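Polyhedrin (Orgyia pseudotsugata cypovirus 5, PDB 5A8U) forms the crystalline matrix of the viral occlusion bodies, the polyhedra that shelter virus particles outside the host until insect larvae ingest them. Local coordinates at residues G56-R60 with Q61-F65; S117-W120 with N121-R124; D155-N158 with S159-P163; N236-P240 with R241-Y245. All coordinates share one frame; numbering follows the deposited sequence.

All four contacts are local turns at the ends of helices or strands. Contacts 2 and 3 are neighbours, their centres about 9 Å apart: residues 121-124 lead into strand 124-128 and residues 159-163 into strand 162-166, and Trp120 CB lies 3.3 Å from Asn158 OD1. Contact 1, where strand 53-58 passes into a short helix, lies across the centre of the chain from both, about 23 Å from contact 2 and 22 Å from contact 3 between centres. Contact 4 ends the helix of residues 230-241; its centre is about 21 to 22 Å from those of the other three. Contacts 1 and 2 touch the second subunit and contact 4 the third, while contact 3 touches neither.

Contact 1 of 4, residues G56-R60 with Q61-F65; sequences GSLNR and QLMKF
Leu58 and Met63 meet because both first torsions set CG opposite the carbonyl carbon (chi1 -64° and -67°), after which Met63 bends twice more, at chi2 and chi3, and folds its sulfur back against the strand. Met63 SD lies 3.7 Å from Leu58 CB, the two side chains crossing at about a right angle. The CD2 branch of Leu58 serves a second neighbour, packing 3.9 Å from Leu62 CB, so this one leucine bridges two successive residues of the helix.

The turn itself is closed by the backbone. Asn59, in the N-cap position, accepts a bond from Met63 N at its carbonyl O (2.9 Å), with a weak second one from Leu62 N; one residue further on, Lys64 N bonds to Arg60 O (3.1 Å). The bent chain of Arg60 brings one face of its guanidinium over Met63 CB, 3.9 Å from NH1, while the charged end is held by a salt bridge to Asp106 and a hydrogen bond to Pro188 O. On the other flank the amides of Asn59 and Gln61 meet at a slant, their planes 34° apart, with Asn59 ND2 3.4 Å from Gln61 OE1 at an angle too poor for a bond. Their amide nitrogens turn instead to the second subunit: Asn59 ND2 to Thr222 O, Gln61 NE2 to Ser224 O and Met69 O of that chain.

Strand 53-58 thus passes through the single residue Asn59 into helix 60-63, with apolar side chains turned toward strands 30-37 and 43-50 and amides turned to the trimer interface: a strand-to-helix junction with Asn59 at the N-cap position.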
loop_
_atom_site.group_PDB
_atom_site.type_symbol
_atom_site.label_atom_id
_atom_site.label_comp_id
_atom_site.label_asym_id
_atom_site.label_seq_id
_atom_site.Cartn_x
_atom_site.Cartn_y
_atom_site.Cartn_z
ATOM N N GLY A 56 5.371 -6.203 -4.591
ATOM C CA GLY A 56 4.930 -4.850 -4.847
ATOM C C GLY A 56 4.448 -4.726 -6.276
ATOM O O GLY A 56 4.404 -5.716 -7.016
ATOM N N SER A 57 4.077 -3.507 -6.646
ATOM C CA SER A 57 3.530 -3.247 -7.961
ATOM C C SER A 57 3.642 -1.761 -8.271
ATOM O O SER A 57 3.823 -0.943 -7.372
ATOM C CB SER A 57 2.056 -3.691 -8.034
ATOM O OG SER A 57 1.197 -2.802 -7.318
ATOM N N LEU A 58 3.530 -1.416 -9.546
ATOM C CA LEU A 58 3.423 -0.015 -9.926
ATOM C C LEU A 58 2.349 0.101 -10.994
ATOM O O LEU A 58 2.432 -0.569 -12.028
ATOM C CB LEU A 58 4.740 0.504 -10.503
ATOM C CG LEU A 58 5.945 0.524 -9.570
ATOM C CD1 LEU A 58 7.194 0.820 -10.390
ATOM C CD2 LEU A 58 5.748 1.564 -8.466
ATOM N N ASN A 59 1.338 0.931 -10.758
ATOM C CA ASN A 59 0.382 1.202 -11.830
ATOM C C ASN A 59 0.834 2.367 -12.718
ATOM O O ASN A 59 1.929 2.927 -12.516
ATOM C CB ASN A 59 -1.044 1.394 -11.293
ATOM C CG ASN A 59 -1.180 2.595 -10.382
ATOM O OD1 ASN A 59 -0.254 3.414 -10.251
ATOM N ND2 ASN A 59 -2.355 2.726 -9.762
ATOM N N ARG A 60 0.032 2.740 -13.719
ATOM C CA ARG A 60 0.525 3.755 -14.660
ATOM C C ARG A 60 0.811 5.088 -13.974
ATOM O O ARG A 60 1.747 5.804 -14.360
ATOM C CB ARG A 60 -0.416 3.962 -15.869
ATOM C CG ARG A 60 -0.216 2.959 -17.023
ATOM C CD ARG A 60 1.270 2.752 -17.460
ATOM N NE ARG A 60 1.827 3.804 -18.324
ATOM C CZ ARG A 60 3.023 3.712 -18.914
ATOM N NH1 ARG A 60 3.760 2.618 -18.742
ATOM N NH2 ARG A 60 3.482 4.691 -19.693
ATOM N N GLN A 61 0.054 5.405 -12.929
ATOM C CA GLN A 61 0.275 6.670 -12.226
ATOM C C GLN A 61 1.689 6.777 -11.653
ATOM O O GLN A 61 2.237 7.872 -11.563
ATOM C CB GLN A 61 -0.749 6.865 -11.105
ATOM C CG GLN A 61 -2.113 7.330 -11.607
ATOM C CD GLN A 61 -3.076 6.195 -11.919
ATOM O OE1 GLN A 61 -2.651 5.065 -12.145
ATOM N NE2 GLN A 61 -4.380 6.507 -11.974
ATOM N N LEU A 62 2.272 5.642 -11.272
ATOM C CA LEU A 62 3.653 5.630 -10.783
ATOM C C LEU A 62 4.697 5.218 -11.834
ATOM O O LEU A 62 5.882 5.475 -11.652
ATOM C CB LEU A 62 3.782 4.761 -9.523
ATOM C CG LEU A 62 3.035 5.341 -8.307
ATOM C CD1 LEU A 62 3.270 4.493 -7.060
ATOM C CD2 LEU A 62 3.459 6.778 -8.043
ATOM N N MET A 63 4.266 4.582 -12.924
ATOM C CA MET A 63 5.212 4.245 -13.990
ATOM C C MET A 63 5.642 5.493 -14.758
ATOM O O MET A 63 6.753 5.554 -15.283
ATOM C CB MET A 63 4.601 3.239 -14.972
ATOM C CG MET A 63 4.348 1.863 -14.374
ATOM S SD MET A 63 5.879 0.945 -14.036
ATOM C CE MET A 63 6.421 0.596 -15.720
ATOM N N LYS A 64 4.737 6.465 -14.857
ATOM C CA LYS A 64 5.016 7.713 -15.556
ATOM C C LYS A 64 5.811 8.703 -14.701
ATOM O O LYS A 64 5.925 8.562 -13.483
ATOM C CB LYS A 64 3.712 8.368 -16.049
ATOM C CG LYS A 64 2.884 8.982 -14.935
ATOM C CD LYS A 64 1.604 9.591 -15.488
ATOM C CE LYS A 64 0.901 10.437 -14.457
ATOM N NZ LYS A 64 1.490 11.797 -14.352
ATOM N N PHE A 65 6.381 9.689 -15.369
ATOM C CA PHE A 65 6.999 10.828 -14.704
ATOM C C PHE A 65 6.450 12.107 -15.353
ATOM O O PHE A 65 6.211 12.122 -16.563
ATOM C CB PHE A 65 8.524 10.782 -14.845
ATOM C CG PHE A 65 9.201 11.952 -14.214
ATOM C CD1 PHE A 65 9.412 11.972 -12.840
ATOM C CD2 PHE A 65 9.573 13.048 -14.971
ATOM C CE1 PHE A 65 10.014 13.067 -12.232
ATOM C CE2 PHE A 65 10.179 14.150 -14.370
ATOM C CZ PHE A 65 10.404 14.151 -12.998
#

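Contact 2 of 4, residues S117-W120 with N121-R124; sequences SVDW and NATR
Asp119 and Ala122 meet in a tight turn of the loop joining strands 109-115 and 124-128; Asp119 is also the centre of an inverse gamma turn, closed by a weak bond from Trp120 N to Val118 O. From its CB, the aspartate sends CG opposite the backbone N (chi1 -175°), alongside the next residues of the chain. CG comes 3.7 Å from Ala122 CB, and OD2 at the tip lies closer to the same methyl, at 3.4 Å. The other oxygen, OD1, accepts a proton from a water that in turn receives Asn121 N, so a water joins the carboxylate to the backbone in the middle of the turn.

The backbone closes behind this side chain. Ala122 N bonds to Asp119 O at 3.0 Å, from 43° out of the carbonyl plane, and Thr123 N to Trp120 O at 3.2 Å, nearly straight at the hydrogen. Val118 O sits over one face of the Trp120 indole, whose ring also packs on Met170 and Lys173 of strand 169-178, while Ala122 touches Arg211 of the second subunit. Two waters tie Thr123 OG1 to the turn: one is also bonded to Asp119 O, and the other, in plane at the indole edge, donates to Trp120 O at 2.9 Å.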
loop_
_atom_site.group_PDB
_atom_site.type_symbol
_atom_site.label_atom_id
_atom_site.label_comp_id
_atom_site.label_asym_id
_atom_site.label_seq_id
_atom_site.Cartn_x
_atom_site.Cartn_y
_atom_site.Cartn_z
ATOM N N SER A 117 20.569 -12.235 -0.388
ATOM C CA SER A 117 20.593 -13.700 -0.462
ATOM C C SER A 117 19.189 -14.160 -0.831
ATOM O O SER A 117 18.317 -14.365 0.031
ATOM C CB SER A 117 21.047 -14.310 0.865
ATOM O OG SER A 117 21.095 -15.726 0.768
ATOM N N VAL A 118 18.977 -14.299 -2.136
ATOM C CA VAL A 118 17.647 -14.434 -2.719
ATOM C C VAL A 118 17.474 -15.816 -3.338
ATOM O O VAL A 118 18.416 -16.379 -3.878
ATOM C CB VAL A 118 17.442 -13.330 -3.787
ATOM C CG1 VAL A 118 16.197 -13.604 -4.694
ATOM C CG2 VAL A 118 17.396 -11.951 -3.108
ATOM N N ASP A 119 16.284 -16.387 -3.202
ATOM C CA ASP A 119 15.927 -17.600 -3.949
ATOM C C ASP A 119 15.720 -17.183 -5.403
ATOM O O ASP A 119 14.590 -16.955 -5.827
ATOM C CB ASP A 119 14.641 -18.205 -3.348
ATOM C CG ASP A 119 14.256 -19.555 -3.980
ATOM O OD1 ASP A 119 15.037 -20.089 -4.794
ATOM O OD2 ASP A 119 13.188 -20.116 -3.627
ATOM N N TRP A 120 16.812 -17.049 -6.157
ATOM C CA TRP A 120 16.737 -16.470 -7.501
ATOM C C TRP A 120 15.711 -17.131 -8.423
ATOM O O TRP A 120 14.992 -16.440 -9.135
ATOM C CB TRP A 120 18.101 -16.455 -8.193
ATOM C CG TRP A 120 19.179 -15.909 -7.315
ATOM C CD1 TRP A 120 20.127 -16.621 -6.635
ATOM C CD2 TRP A 120 19.407 -14.528 -6.988
ATOM N NE1 TRP A 120 20.942 -15.765 -5.915
ATOM C CE2 TRP A 120 20.511 -14.482 -6.110
ATOM C CE3 TRP A 120 18.781 -13.327 -7.352
ATOM C CZ2 TRP A 120 21.018 -13.281 -5.602
ATOM C CZ3 TRP A 120 19.294 -12.134 -6.839
ATOM C CH2 TRP A 120 20.393 -12.128 -5.977
ATOM N N ASN A 121 15.643 -18.459 -8.397
ATOM C CA ASN A 121 14.726 -19.194 -9.271
ATOM C C ASN A 121 13.273 -18.809 -9.061
ATOM O O ASN A 121 12.459 -18.955 -9.974
ATOM C CB ASN A 121 14.858 -20.708 -9.089
ATOM C CG ASN A 121 16.178 -21.248 -9.594
ATOM O OD1 ASN A 121 16.749 -20.736 -10.554
ATOM N ND2 ASN A 121 16.658 -22.312 -8.960
ATOM N N ALA A 122 12.952 -18.335 -7.856
ATOM C CA ALA A 122 11.564 -18.075 -7.466
ATOM C C ALA A 122 11.067 -16.656 -7.800
ATOM O O ALA A 122 9.899 -16.342 -7.594
ATOM C CB ALA A 122 11.360 -18.371 -5.971
ATOM N N THR A 123 11.945 -15.809 -8.314
ATOM C CA THR A 123 11.545 -14.436 -8.611
ATOM C C THR A 123 10.459 -14.388 -9.680
ATOM O O THR A 123 10.591 -15.027 -10.730
ATOM C CB THR A 123 12.772 -13.625 -9.074
ATOM O OG1 THR A 123 13.723 -13.570 -7.999
ATOM C CG2 THR A 123 12.368 -12.221 -9.487
ATOM N N ARG A 124 9.403 -13.620 -9.412
ATOM C CA ARG A 124 8.377 -13.322 -10.424
ATOM C C ARG A 124 8.372 -11.854 -10.795
ATOM O O ARG A 124 8.368 -10.992 -9.917
ATOM C CB ARG A 124 6.984 -13.676 -9.899
ATOM C CG ARG A 124 6.732 -15.163 -9.821
ATOM C CD ARG A 124 5.463 -15.434 -9.026
ATOM N NE ARG A 124 4.955 -16.788 -9.220
ATOM C CZ ARG A 124 4.069 -17.367 -8.417
ATOM N NH1 ARG A 124 3.631 -16.723 -7.339
ATOM N NH2 ARG A 124 3.642 -18.594 -8.677
HETATM O O HOH W 1 12.946 -14.652 -5.517
HETATM O O HOH W 2 17.347 -20.355 -6.385
HETATM O O HOH W 3 12.816 -16.196 -11.574
HETATM O O HOH W 4 15.967 -13.676 -9.420
#

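Contact 3 of 4, residues D155-N158 with S159-P163; sequences DIIN and SKMQP
Ile157 and Met161 form the compact side of this turn. The isoleucine places CG1 between its backbone N and carbonyl carbon (chi1 52°), and CD1 beyond it reaches Met161 SD at 3.8 Å. Met161 CG rests against the backbone as well, 3.4 Å from Ile157 O. Both side chains are buried, lying on Phe112 of strand 109-115, with Ile157 also against Leu125 and Met161 against Val114 and Tyr175. Beneath them the chain coils tightly: Lys160 N bonds to Ile157 O at 2.8 Å and Met161 N to Asn158 O at 3.0 Å, each donor standing above the carbonyl plane, and a longer, weak bond runs from Met161 N to Ile157 O. The first two, each spanning three residues, are the 3-10 bonds of the turn before strand 162-166. Asn158 is held directly, by a hydrogen bond from Lys173 NZ to OD1.

The other side is looser and wet. Ser159 and Lys160 are exposed in the trimer, though both meet neighbouring molecules in the crystal, and the extended chain of Lys160 leads away from the turn. One water links Ile156 O to Ser159 OG, 3.0 Å from the hydroxyl; another bridges Asn158 O and Met161 O.

Chemically the turn is two-sided: a thioether and an aliphatic branch pack against residues of both sheets, whereas on the other side waters donate to the carbonyls of Ile156, Asn158 and Met161, that of Asn158 being shared with Met161 N.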
loop_
_atom_site.group_PDB
_atom_site.type_symbol
_atom_site.label_atom_id
_atom_site.label_comp_id
_atom_site.label_asym_id
_atom_site.label_seq_id
_atom_site.Cartn_x
_atom_site.Cartn_y
_atom_site.Cartn_z
ATOM N N ASP A 155 6.808 -15.423 -16.039
ATOM C CA ASP A 155 7.025 -14.527 -14.909
ATOM C C ASP A 155 8.357 -14.867 -14.252
ATOM O O ASP A 155 8.935 -14.054 -13.560
ATOM C CB ASP A 155 5.928 -14.699 -13.852
ATOM C CG ASP A 155 4.544 -14.397 -14.378
ATOM O OD1 ASP A 155 4.411 -13.743 -15.436
ATOM O OD2 ASP A 155 3.581 -14.801 -13.700
ATOM N N ILE A 156 8.814 -16.101 -14.447
ATOM C CA ILE A 156 10.033 -16.585 -13.825
ATOM C C ILE A 156 11.177 -16.098 -14.688
ATOM O O ILE A 156 11.574 -16.765 -15.648
ATOM C CB ILE A 156 10.032 -18.125 -13.721
ATOM C CG1 ILE A 156 8.832 -18.586 -12.876
ATOM C CG2 ILE A 156 11.322 -18.617 -13.082
ATOM C CD1 ILE A 156 8.900 -18.094 -11.428
ATOM N N ILE A 157 11.703 -14.934 -14.335
ATOM C CA ILE A 157 12.670 -14.251 -15.183
ATOM C C ILE A 157 14.121 -14.569 -14.876
ATOM O O ILE A 157 15.007 -14.070 -15.569
ATOM C CB ILE A 157 12.511 -12.721 -15.095
ATOM C CG1 ILE A 157 12.534 -12.262 -13.639
ATOM C CG2 ILE A 157 11.252 -12.272 -15.841
ATOM C CD1 ILE A 157 12.774 -10.754 -13.515
ATOM N N ASN A 158 14.368 -15.387 -13.853
ATOM C CA ASN A 158 15.726 -15.625 -13.380
ATOM C C ASN A 158 16.736 -15.858 -14.501
ATOM O O ASN A 158 17.809 -15.254 -14.521
ATOM C CB ASN A 158 15.777 -16.800 -12.392
ATOM C CG ASN A 158 17.157 -16.988 -11.805
ATOM O OD1 ASN A 158 17.809 -16.021 -11.412
ATOM N ND2 ASN A 158 17.615 -18.228 -11.750
ATOM N N SER A 159 16.406 -16.729 -15.443
ATOM C CA SER A 159 17.407 -17.084 -16.455
ATOM C C SER A 159 17.787 -15.912 -17.366
ATOM O O SER A 159 18.890 -15.897 -17.919
ATOM C CB SER A 159 16.990 -18.324 -17.264
ATOM O OG SER A 159 15.838 -18.081 -18.049
ATOM N N LYS A 160 16.899 -14.926 -17.505
ATOM C CA LYS A 160 17.202 -13.728 -18.305
ATOM C C LYS A 160 17.922 -12.636 -17.499
ATOM O O LYS A 160 18.389 -11.648 -18.060
ATOM C CB LYS A 160 15.917 -13.136 -18.896
ATOM C CG LYS A 160 15.283 -13.948 -20.021
ATOM C CD LYS A 160 14.109 -13.173 -20.612
ATOM C CE LYS A 160 13.756 -13.663 -22.022
ATOM N NZ LYS A 160 12.904 -12.686 -22.777
ATOM N N MET A 161 18.004 -12.798 -16.185
ATOM C CA MET A 161 18.690 -11.794 -15.371
ATOM C C MET A 161 20.209 -11.966 -15.451
ATOM O O MET A 161 20.704 -13.091 -15.583
ATOM C CB MET A 161 18.213 -11.867 -13.926
ATOM C CG MET A 161 16.702 -11.735 -13.803
ATOM S SD MET A 161 16.194 -11.583 -12.073
ATOM C CE MET A 161 16.588 -9.866 -11.764
ATOM N N GLN A 162 20.928 -10.844 -15.394
ATOM C CA GLN A 162 22.372 -10.836 -15.488
ATOM C C GLN A 162 22.969 -10.731 -14.099
ATOM O O GLN A 162 22.551 -9.903 -13.300
ATOM C CB GLN A 162 22.835 -9.654 -16.346
ATOM C CG GLN A 162 22.264 -9.653 -17.750
ATOM C CD GLN A 162 22.772 -8.482 -18.556
ATOM O OE1 GLN A 162 23.961 -8.194 -18.543
ATOM N NE2 GLN A 162 21.879 -7.794 -19.246
ATOM N N PRO A 163 23.978 -11.559 -13.810
ATOM C CA PRO A 163 24.583 -11.518 -12.477
ATOM C C PRO A 163 25.415 -10.253 -12.286
ATOM O O PRO A 163 26.165 -9.848 -13.175
ATOM C CB PRO A 163 25.489 -12.755 -12.462
ATOM C CG PRO A 163 25.099 -13.568 -13.653
ATOM C CD PRO A 163 24.587 -12.597 -14.663
HETATM O O HOH W 5 13.321 -16.477 -17.733
HETATM O O HOH W 6 20.906 -15.674 -14.480
#

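Contact 4 of 4, residues N236-P240 with R241-Y245; sequences NFFQP and RELVY
The Phe238 ring is sandwiched at the centre of this contact. Over the middle of one face stands Tyr245 CD2, 3.4 Å above the plane, and over the opposite face Phe237 CD2. The Phe238 and Tyr245 rings are oblique to each other, their planes 44° and centroids 4.5 Å apart. Leu243 touches both phenylalanines: its CB meets the edge of the Phe238 ring at CD1, and its CD1 methyl packs 3.7 Å from Phe237 CE2 and over one face of the Arg241 guanidinium.

Arg241 begins the polar rim. Bends at chi2 and chi3 (-87° and -46°) fold its chain back along Phe237, leaving NH1 3.6 Å from CE1 of that ring, with ring and guanidinium nearly perpendicular. NH1 bonds to Asn47 OD1 and to Asp131 O of the third subunit. The backbone ends the helix in a Schellman motif: Glu242 takes positive phi, Leu243 N reaches back to Phe238 O at 3.0 Å, and Glu242 N to Gln239 O at 2.9 Å. Before it, Arg241 N bonds to Phe237 O at 3.2 Å. Outermost, a water donates to both Pro240 O and Glu242 OE2, while Glu242 OE1 forms a salt bridge with Arg146 of the third subunit.

The end of helix 230-241 thus lies against the six-stranded sheet, Phe238 on strand 30-37, Phe237 on strand 43-50 and Tyr245 on strand 109-115, with Tyr245 OH returning to Glu230 at the start of the same helix.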
loop_
_atom_site.group_PDB
_atom_site.type_symbol
_atom_site.label_atom_id
_atom_site.label_comp_id
_atom_site.label_asym_id
_atom_site.label_seq_id
_atom_site.Cartn_x
_atom_site.Cartn_y
_atom_site.Cartn_z
ATOM N N ASN A 236 24.890 9.394 -6.104
ATOM C CA ASN A 236 24.217 9.883 -4.904
ATOM C C ASN A 236 23.252 8.929 -4.198
ATOM O O ASN A 236 22.927 9.134 -3.035
ATOM C CB ASN A 236 23.558 11.249 -5.163
ATOM C CG ASN A 236 24.594 12.347 -5.358
ATOM O OD1 ASN A 236 25.761 12.197 -4.946
ATOM N ND2 ASN A 236 24.192 13.445 -5.991
ATOM N N PHE A 237 22.823 7.882 -4.889
ATOM C CA PHE A 237 21.956 6.889 -4.277
ATOM C C PHE A 237 22.568 5.484 -4.301
ATOM O O PHE A 237 22.846 4.913 -3.244
ATOM C CB PHE A 237 20.548 6.875 -4.918
ATOM C CG PHE A 237 19.658 5.812 -4.343
ATOM C CD1 PHE A 237 19.194 5.925 -3.037
ATOM C CD2 PHE A 237 19.345 4.673 -5.063
ATOM C CE1 PHE A 237 18.398 4.934 -2.469
ATOM C CE2 PHE A 237 18.542 3.663 -4.503
ATOM C CZ PHE A 237 18.080 3.790 -3.202
ATOM N N PHE A 238 22.760 4.910 -5.489
ATOM C CA PHE A 238 23.162 3.500 -5.556
ATOM C C PHE A 238 24.510 3.210 -4.939
ATOM O O PHE A 238 24.651 2.299 -4.124
ATOM C CB PHE A 238 23.147 2.980 -6.996
ATOM C CG PHE A 238 21.769 2.854 -7.554
ATOM C CD1 PHE A 238 20.984 1.747 -7.245
ATOM C CD2 PHE A 238 21.221 3.862 -8.337
ATOM C CE1 PHE A 238 19.694 1.637 -7.730
ATOM C CE2 PHE A 238 19.922 3.753 -8.829
ATOM C CZ PHE A 238 19.163 2.638 -8.529
ATOM N N GLN A 239 25.518 3.971 -5.333
ATOM C CA GLN A 239 26.843 3.689 -4.791
ATOM C C GLN A 239 26.936 3.747 -3.266
ATOM O O GLN A 239 27.379 2.787 -2.644
ATOM C CB GLN A 239 27.927 4.508 -5.502
ATOM C CG GLN A 239 28.411 3.747 -6.710
ATOM C CD GLN A 239 29.406 4.483 -7.562
ATOM O OE1 GLN A 239 29.712 5.659 -7.326
ATOM N NE2 GLN A 239 29.912 3.794 -8.589
ATOM N N PRO A 240 26.480 4.847 -2.651
ATOM C CA PRO A 240 26.563 4.924 -1.184
ATOM C C PRO A 240 25.732 3.863 -0.444
ATOM O O PRO A 240 26.102 3.492 0.672
ATOM C CB PRO A 240 26.033 6.327 -0.870
ATOM C CG PRO A 240 26.197 7.099 -2.157
ATOM C CD PRO A 240 26.023 6.108 -3.264
ATOM N N ARG A 241 24.635 3.395 -1.037
ATOM C CA ARG A 241 23.802 2.359 -0.402
ATOM C C ARG A 241 24.423 0.977 -0.612
ATOM O O ARG A 241 23.912 -0.019 -0.088
ATOM C CB ARG A 241 22.381 2.343 -0.973
ATOM C CG ARG A 241 21.471 3.502 -0.569
ATOM C CD ARG A 241 20.715 3.252 0.757
ATOM N NE ARG A 241 20.125 1.912 0.823
ATOM C CZ ARG A 241 18.864 1.607 0.521
ATOM N NH1 ARG A 241 17.999 2.545 0.154
ATOM N NH2 ARG A 241 18.461 0.346 0.603
ATOM N N GLU A 242 25.499 0.924 -1.397
ATOM C CA GLU A 242 26.123 -0.345 -1.810
ATOM C C GLU A 242 25.103 -1.248 -2.507
ATOM O O GLU A 242 25.113 -2.479 -2.351
ATOM C CB GLU A 242 26.856 -1.048 -0.646
ATOM C CG GLU A 242 27.944 -0.164 -0.039
ATOM C CD GLU A 242 28.791 -0.836 1.043
ATOM O OE1 GLU A 242 28.874 -2.086 1.074
ATOM O OE2 GLU A 242 29.377 -0.094 1.867
ATOM N N LEU A 243 24.252 -0.610 -3.307
ATOM C CA LEU A 243 23.316 -1.297 -4.184
ATOM C C LEU A 243 23.953 -1.445 -5.561
ATOM O O LEU A 243 24.317 -0.450 -6.184
ATOM C CB LEU A 243 22.022 -0.486 -4.303
ATOM C CG LEU A 243 21.117 -0.473 -3.068
ATOM C CD1 LEU A 243 20.033 0.580 -3.190
ATOM C CD2 LEU A 243 20.498 -1.848 -2.893
ATOM N N VAL A 244 24.094 -2.672 -6.048
ATOM C CA VAL A 244 24.625 -2.857 -7.392
ATOM C C VAL A 244 23.622 -2.409 -8.434
ATOM O O VAL A 244 22.408 -2.410 -8.209
ATOM C CB VAL A 244 25.086 -4.303 -7.686
ATOM C CG1 VAL A 244 26.416 -4.590 -6.975
ATOM C CG2 VAL A 244 23.997 -5.306 -7.311
ATOM N N TYR A 245 24.143 -2.024 -9.584
ATOM C CA TYR A 245 23.350 -1.369 -10.606
ATOM C C TYR A 245 24.121 -1.533 -11.903
ATOM O O TYR A 245 25.341 -1.386 -11.927
ATOM C CB TYR A 245 23.243 0.120 -10.249
ATOM C CG TYR A 245 22.515 0.981 -11.246
ATOM C CD1 TYR A 245 23.168 1.513 -12.351
ATOM C CD2 TYR A 245 21.166 1.287 -11.071
ATOM C CE1 TYR A 245 22.501 2.306 -13.265
ATOM C CE2 TYR A 245 20.490 2.092 -11.985
ATOM C CZ TYR A 245 21.170 2.593 -13.076
ATOM O OH TYR A 245 20.513 3.379 -13.983
HETATM O O HOH W 7 28.165 2.423 2.300
#